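Local coordinates for uncharacterized protein (Bacillus subtilis, PDB 5DQV) that probably hydrolyses nucleotides to release pyrophosphate, as a metal-dependent pyrophosphohydrolase of the HD-domain superfamily, at residues A[91-94]-A[95-99]; A[192-195]-A[196-199]; A[160-163]-A[164-168]. One frame throughout, in Å; residues are numbered along the deposited sequence. Where two conformers were deposited one is given.

Contact 1: residues A[91-94]-A[95-99]; sequences IGKE and DADRV
Lys93 and Asp97, one helical turn apart, form a salt bridge in which Lys93 NZ lies 2.8 Å from Asp97 OD2. The amine meets the syn side of that oxygen, 19° out of the carboxylate plane; the lysine chain runs extended and turns only at its last torsion (chi4 28°) to bring NZ there. Glu94 OE1 stands 4.0 Å from Asp97 OD2, a second negative charge whose repulsion the lysine probably eases. With an alanine at Asp97, the Lys93 ammonium would probably lose its carboxylate mate and be freer to turn. This is the first turn of helix 93-106 in the HD domain, with Gly92 as N-cap: its O accepts from Ala96 N at 2.9 Å, and Asp97 N and Arg98 N bond to Lys93 O and Glu94 O. A water bridges the start of the turn, accepting from Gly92 N and donating to Asp95 OD2 at 2.7 Å. Before the cap, Ile91 CG2 packs on Asp95 CB at 3.6 Å and reaches Ala96 CB at 4.1 Å, and the Ile91 side chain also touches Gln12 and Ile16 of helix 8-24. Tyr83 of helix 79-88 lies against Lys93, Ala96 and Asp97.

Contact 2: residues A[192-195]-A[196-199]; sequences MLQY and IRQL
Tyr195 and Leu199 make the close apolar contact of this turn, on the buried side of helix 179-202. Leu199 CD1 lies 3.6 Å from Tyr195 CE1, and Leu199 CG is nearly as close to the same ring carbon, so the leucine's branch point rests against one ortho-to-hydroxyl corner of the ring while CD2 reaches toward the phenol oxygen. The ring is carried there with CG anti to the backbone N (chi1 -178°), and its hydroxyl is held by a hydrogen bond to the carbonyl of Ala137 in the second subunit. A step round the helix, Ile196, buried against its own chain, folds CG1 back over the preceding turn, 3.5 Å from Met192 O, the carbonyl that also accepts from Ile196 N. Met192 and Ile196 both pack on Leu170. At the flank, partly exposed Leu193 touches Ile196 only loosely, Leu193 CD2 to Ile196 CD1 4.5 Å.

The opposing side is looser and polar. Gln194 and Arg197, both exposed, run side by side, pointing the same way, and are joined by one bond: Arg197 NH1 donates to Gln194 OE1 at 3.0 Å with an N-H...O angle of 158°. The oxygen sits at the edge of the guanidinium, in its plane, and offers a lone pair in its own amide plane, although the two planes are turned 76° apart. Gln194 bends at chi2 to present OE1.

Along the backbone, Arg197 N, Gln198 N and Leu199 N bond to the carbonyls four residues earlier. The whole is an amphipathic alpha-helix whose apolar face meets helix 161-169, and whose Tyr195 and Leu199, with Gln198 at the margin, meet the second subunit of the dimer.

Contact 3: residues A[160-163]-A[164-168]; sequences SAYA and HFFHK
Tyr162 and Phe166 form the aromatic part of this turn, their ring centroids 5.0 Å apart and their planes at 52°, an oblique pair. Phe166 CE1 touches one face of the tyrosine, 3.4 Å from Tyr162 CZ and displaced toward the rim. The edge of the Phe166 ring also meets the backbone, with CD1 3.4 Å from Tyr162 O. Tyr162 CG lies anti to its own nitrogen (chi1 -169°), whereas Phe166 CG takes the position beside its nitrogen (chi1 -72°), which brings the two rings together. Phe165 lies along the start of the turn, CD2 3.3 Å from Ala161 O and 3.7 Å from Tyr162 CA.

Among polar contacts, Ser160 is the N-cap: its OG accepts from Ala163 N at 3.1 Å and is also bonded to Asp157 O. Its carbonyl receives His164 N, and Ala161 O receives Phe165 N. Ala163 O accepts from His167 N at 2.9 Å while the imidazole of His167 approaches the same carbonyl obliquely, CD2 3.0 Å from Ala163 O; NE2 of that ring bonds to Asp158. The Tyr162 hydroxyl is hydrogen-bonded to Asp207 OD1. The helix widens into a pi-type turn at 165-168.

Helix 161-169 packs against two longer helices with adjacent faces, Ala161 and Phe165 on helix 136-150, where Phe144 meets the Phe165 ring, and Tyr162 and Phe166 on helix 179-202.

From the N terminus, the chain first reaches contact 1, which starts helix 93-106 within the HD domain and touches helices 8-24, 54-63 and 79-88. Contact 3 follows at the start of helix 161-169, and contact 2 comes last, near the end of helix 179-202. All three are local turns in series; none closes a long loop, and none nests in or crosses another. Contact 1 lies on the opposite side of the chain's centre from the other two, its centre 43 Å from that of contact 2 and 37 Å from that of contact 3. Contacts 2 and 3 touch: Leu199 and Ile196 pack on Tyr162, Ile196 also on Phe166, and Met192 on Phe165, joining two successive helices.

Contact 1: residues A[91-94]-A[95-99]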
# COMPACT_ATOMS: atom_id res chain seq x y z
N ILE A 91 12.19 23.31 28.08
CA ILE A 91 12.42 22.01 28.67
C ILE A 91 13.74 22.08 29.43
O ILE A 91 14.72 22.53 28.88
CB ILE A 91 12.43 20.88 27.56
CG1 ILE A 91 11.02 20.82 26.92
CG2 ILE A 91 12.92 19.55 28.14
CD1 ILE A 91 10.60 19.49 26.47
N GLY A 92 13.77 21.61 30.66
CA GLY A 92 15.00 21.65 31.48
C GLY A 92 16.13 20.81 30.89
O GLY A 92 15.90 19.91 30.09
N LYS A 93 17.36 21.11 31.28
CA LYS A 93 18.55 20.45 30.73
C LYS A 93 18.48 18.95 30.91
O LYS A 93 18.85 18.19 30.02
CB LYS A 93 19.83 20.96 31.42
CG LYS A 93 21.11 20.09 31.15
CD LYS A 93 22.35 20.56 31.92
CE LYS A 93 23.52 19.58 31.74
NZ LYS A 93 23.44 18.86 30.43
N GLU A 94 18.01 18.51 32.06
CA GLU A 94 18.03 17.09 32.38
C GLU A 94 17.05 16.31 31.50
O GLU A 94 17.39 15.24 31.00
CB GLU A 94 17.77 16.84 33.87
CG GLU A 94 18.72 17.61 34.80
CD GLU A 94 20.17 17.13 34.72
OE1 GLU A 94 20.85 17.39 33.69
OE2 GLU A 94 20.63 16.50 35.70
N ASP A 95 15.85 16.86 31.34
CA ASP A 95 14.84 16.29 30.48
C ASP A 95 15.26 16.29 29.05
O ASP A 95 15.05 15.30 28.32
CB ASP A 95 13.53 17.07 30.63
CG ASP A 95 12.82 16.73 31.92
OD1 ASP A 95 13.11 15.67 32.52
OD2 ASP A 95 11.98 17.51 32.30
N ALA A 96 15.86 17.39 28.63
CA ALA A 96 16.36 17.49 27.28
C ALA A 96 17.47 16.45 27.00
O ALA A 96 17.47 15.78 25.96
CB ALA A 96 16.83 18.94 27.02
N ASP A 97 18.37 16.24 27.95
CA ASP A 97 19.41 15.22 27.81
C ASP A 97 18.78 13.80 27.67
O ASP A 97 19.25 12.98 26.85
CB ASP A 97 20.34 15.22 29.06
CG ASP A 97 21.40 16.28 29.01
OD1 ASP A 97 21.54 16.94 27.98
OD2 ASP A 97 22.12 16.47 30.02
N ARG A 98 17.73 13.52 28.48
CA ARG A 98 17.05 12.22 28.46
C ARG A 98 16.45 11.99 27.07
O ARG A 98 16.53 10.89 26.54
CB ARG A 98 15.92 12.15 29.51
CG ARG A 98 16.34 11.95 30.96
CD ARG A 98 15.16 12.05 31.95
NE ARG A 98 14.28 10.87 31.95
CZ ARG A 98 13.16 10.75 32.67
NH1 ARG A 98 12.76 11.72 33.49
NH2 ARG A 98 12.44 9.63 32.58
N VAL A 99 15.82 13.03 26.52
CA VAL A 99 15.19 12.94 25.23
C VAL A 99 16.26 12.67 24.16
O VAL A 99 16.11 11.73 23.36
CB VAL A 99 14.38 14.18 24.91
CG1 VAL A 99 14.04 14.21 23.40
CG2 VAL A 99 13.11 14.17 25.78
O HOH W 1 11.49 20.09 31.80

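Contact 2: residues A[192-195]-A[196-199]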
# COMPACT_ATOMS: atom_id res chain seq x y z
N MET A 192 -2.20 -8.75 10.27
CA MET A 192 -1.25 -8.76 9.16
C MET A 192 -1.11 -10.22 8.61
O MET A 192 -1.08 -10.41 7.42
CB MET A 192 0.09 -8.24 9.69
CG MET A 192 1.10 -7.86 8.67
SD MET A 192 2.48 -6.78 9.39
CE MET A 192 2.86 -7.67 10.91
N LEU A 193 -1.13 -11.23 9.47
CA LEU A 193 -1.15 -12.62 9.02
C LEU A 193 -2.43 -12.94 8.21
O LEU A 193 -2.36 -13.59 7.18
CB LEU A 193 -0.99 -13.57 10.17
CG LEU A 193 0.44 -13.69 10.74
CD1 LEU A 193 0.48 -14.57 12.00
CD2 LEU A 193 1.37 -14.27 9.67
N GLN A 194 -3.59 -12.44 8.66
CA GLN A 194 -4.80 -12.59 7.86
C GLN A 194 -4.72 -11.94 6.48
O GLN A 194 -5.21 -12.50 5.48
CB GLN A 194 -6.03 -12.15 8.69
CG GLN A 194 -6.26 -13.09 9.89
CD GLN A 194 -6.40 -14.61 9.50
OE1 GLN A 194 -7.20 -14.97 8.63
NE2 GLN A 194 -5.56 -15.49 10.13
N TYR A 195 -4.04 -10.79 6.41
CA TYR A 195 -3.86 -10.03 5.16
C TYR A 195 -3.00 -10.84 4.17
O TYR A 195 -3.35 -11.03 3.00
CB TYR A 195 -3.26 -8.64 5.43
CG TYR A 195 -3.13 -7.87 4.16
CD1 TYR A 195 -2.01 -8.05 3.37
CD2 TYR A 195 -4.14 -7.07 3.69
CE1 TYR A 195 -1.89 -7.40 2.17
CE2 TYR A 195 -4.03 -6.42 2.47
CZ TYR A 195 -2.87 -6.63 1.72
OH TYR A 195 -2.66 -6.04 0.49
N ILE A 196 -1.91 -11.39 4.67
CA ILE A 196 -1.07 -12.29 3.90
C ILE A 196 -1.84 -13.51 3.38
O ILE A 196 -1.70 -13.90 2.21
CB ILE A 196 0.16 -12.73 4.72
CG1 ILE A 196 1.10 -11.54 4.89
CG2 ILE A 196 0.88 -13.92 4.07
CD1 ILE A 196 2.09 -11.76 6.03
N ARG A 197 -2.64 -14.11 4.25
CA ARG A 197 -3.44 -15.26 3.86
C ARG A 197 -4.35 -14.87 2.69
O ARG A 197 -4.51 -15.63 1.68
CB ARG A 197 -4.26 -15.67 5.07
CG ARG A 197 -5.19 -16.81 4.81
CD ARG A 197 -5.88 -17.19 6.07
NE ARG A 197 -6.87 -18.21 5.81
CZ ARG A 197 -8.03 -18.34 6.46
NH1 ARG A 197 -8.39 -17.51 7.44
NH2 ARG A 197 -8.82 -19.34 6.13
N GLN A 198 -4.97 -13.69 2.83
CA GLN A 198 -5.86 -13.19 1.77
C GLN A 198 -5.10 -12.99 0.44
O GLN A 198 -5.61 -13.40 -0.63
CB GLN A 198 -6.63 -11.94 2.25
CG GLN A 198 -7.86 -11.65 1.38
CD GLN A 198 -8.95 -12.65 1.55
OE1 GLN A 198 -9.24 -13.09 2.66
NE2 GLN A 198 -9.51 -13.10 0.44
N LEU A 199 -3.87 -12.44 0.49
CA LEU A 199 -3.05 -12.30 -0.73
C LEU A 199 -2.72 -13.67 -1.31
O LEU A 199 -2.78 -13.86 -2.54
CB LEU A 199 -1.73 -11.54 -0.51
CG LEU A 199 -1.71 -10.04 -0.40
CD1 LEU A 199 -0.29 -9.56 -0.18
CD2 LEU A 199 -2.34 -9.42 -1.67

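Contact 3: residues A[160-163]-A[164-168]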
# COMPACT_ATOMS: atom_id res chain seq x y z
N SER A 160 10.44 -6.21 -2.79
CA SER A 160 8.98 -6.07 -2.83
C SER A 160 8.38 -5.92 -1.43
O SER A 160 8.99 -6.26 -0.43
CB SER A 160 8.35 -7.27 -3.57
OG SER A 160 8.30 -8.46 -2.74
N ALA A 161 7.19 -5.35 -1.38
CA ALA A 161 6.49 -5.16 -0.13
C ALA A 161 6.26 -6.52 0.52
O ALA A 161 6.46 -6.69 1.73
CB ALA A 161 5.14 -4.42 -0.36
N TYR A 162 5.86 -7.49 -0.30
CA TYR A 162 5.51 -8.84 0.19
C TYR A 162 6.74 -9.44 0.85
O TYR A 162 6.68 -9.95 1.97
CB TYR A 162 5.05 -9.74 -0.94
CG TYR A 162 4.44 -11.06 -0.47
CD1 TYR A 162 3.19 -11.09 0.14
CD2 TYR A 162 5.10 -12.27 -0.63
CE1 TYR A 162 2.58 -12.29 0.53
CE2 TYR A 162 4.54 -13.47 -0.19
CZ TYR A 162 3.26 -13.47 0.37
OH TYR A 162 2.70 -14.68 0.81
N ALA A 163 7.89 -9.32 0.20
CA ALA A 163 9.13 -9.80 0.79
C ALA A 163 9.42 -9.12 2.12
O ALA A 163 9.93 -9.75 3.08
CB ALA A 163 10.33 -9.63 -0.21
N HIS A 164 9.10 -7.82 2.18
CA HIS A 164 9.38 -7.03 3.37
C HIS A 164 8.54 -7.50 4.58
O HIS A 164 9.02 -7.41 5.70
CB HIS A 164 9.14 -5.56 3.07
CG HIS A 164 9.47 -4.63 4.19
ND1 HIS A 164 10.75 -4.44 4.65
CD2 HIS A 164 8.69 -3.75 4.87
CE1 HIS A 164 10.74 -3.52 5.61
NE2 HIS A 164 9.50 -3.09 5.76
N PHE A 165 7.31 -7.97 4.37
CA PHE A 165 6.52 -8.60 5.41
C PHE A 165 7.28 -9.76 6.05
O PHE A 165 7.37 -9.83 7.28
CB PHE A 165 5.18 -9.12 4.90
CG PHE A 165 4.19 -8.02 4.52
CD1 PHE A 165 3.77 -7.11 5.44
CD2 PHE A 165 3.72 -7.88 3.23
CE1 PHE A 165 2.87 -6.05 5.05
CE2 PHE A 165 2.85 -6.83 2.86
CZ PHE A 165 2.44 -5.94 3.76
N PHE A 166 7.78 -10.68 5.23
CA PHE A 166 8.46 -11.88 5.73
C PHE A 166 9.79 -11.60 6.37
O PHE A 166 10.15 -12.17 7.40
CB PHE A 166 8.59 -12.95 4.63
CG PHE A 166 7.28 -13.59 4.32
CD1 PHE A 166 6.37 -12.96 3.50
CD2 PHE A 166 6.89 -14.79 4.95
CE1 PHE A 166 5.09 -13.52 3.28
CE2 PHE A 166 5.65 -15.36 4.69
CZ PHE A 166 4.75 -14.72 3.87
N HIS A 167 10.53 -10.69 5.77
CA HIS A 167 11.88 -10.42 6.21
C HIS A 167 11.92 -9.52 7.44
O HIS A 167 12.82 -9.65 8.24
CB HIS A 167 12.69 -9.82 5.07
CG HIS A 167 12.97 -10.79 3.97
ND1 HIS A 167 13.57 -12.02 4.20
CD2 HIS A 167 12.77 -10.71 2.64
CE1 HIS A 167 13.70 -12.66 3.05
NE2 HIS A 167 13.23 -11.88 2.09
N LYS A 168 10.96 -8.59 7.57
CA LYS A 168 11.03 -7.61 8.67
C LYS A 168 9.73 -7.44 9.48
O LYS A 168 9.74 -7.56 10.71
CB LYS A 168 11.47 -6.25 8.13
CG LYS A 168 11.87 -5.26 9.22
CD LYS A 168 11.60 -3.78 8.87
CE LYS A 168 11.99 -2.83 10.04
NZ LYS A 168 10.92 -1.81 10.40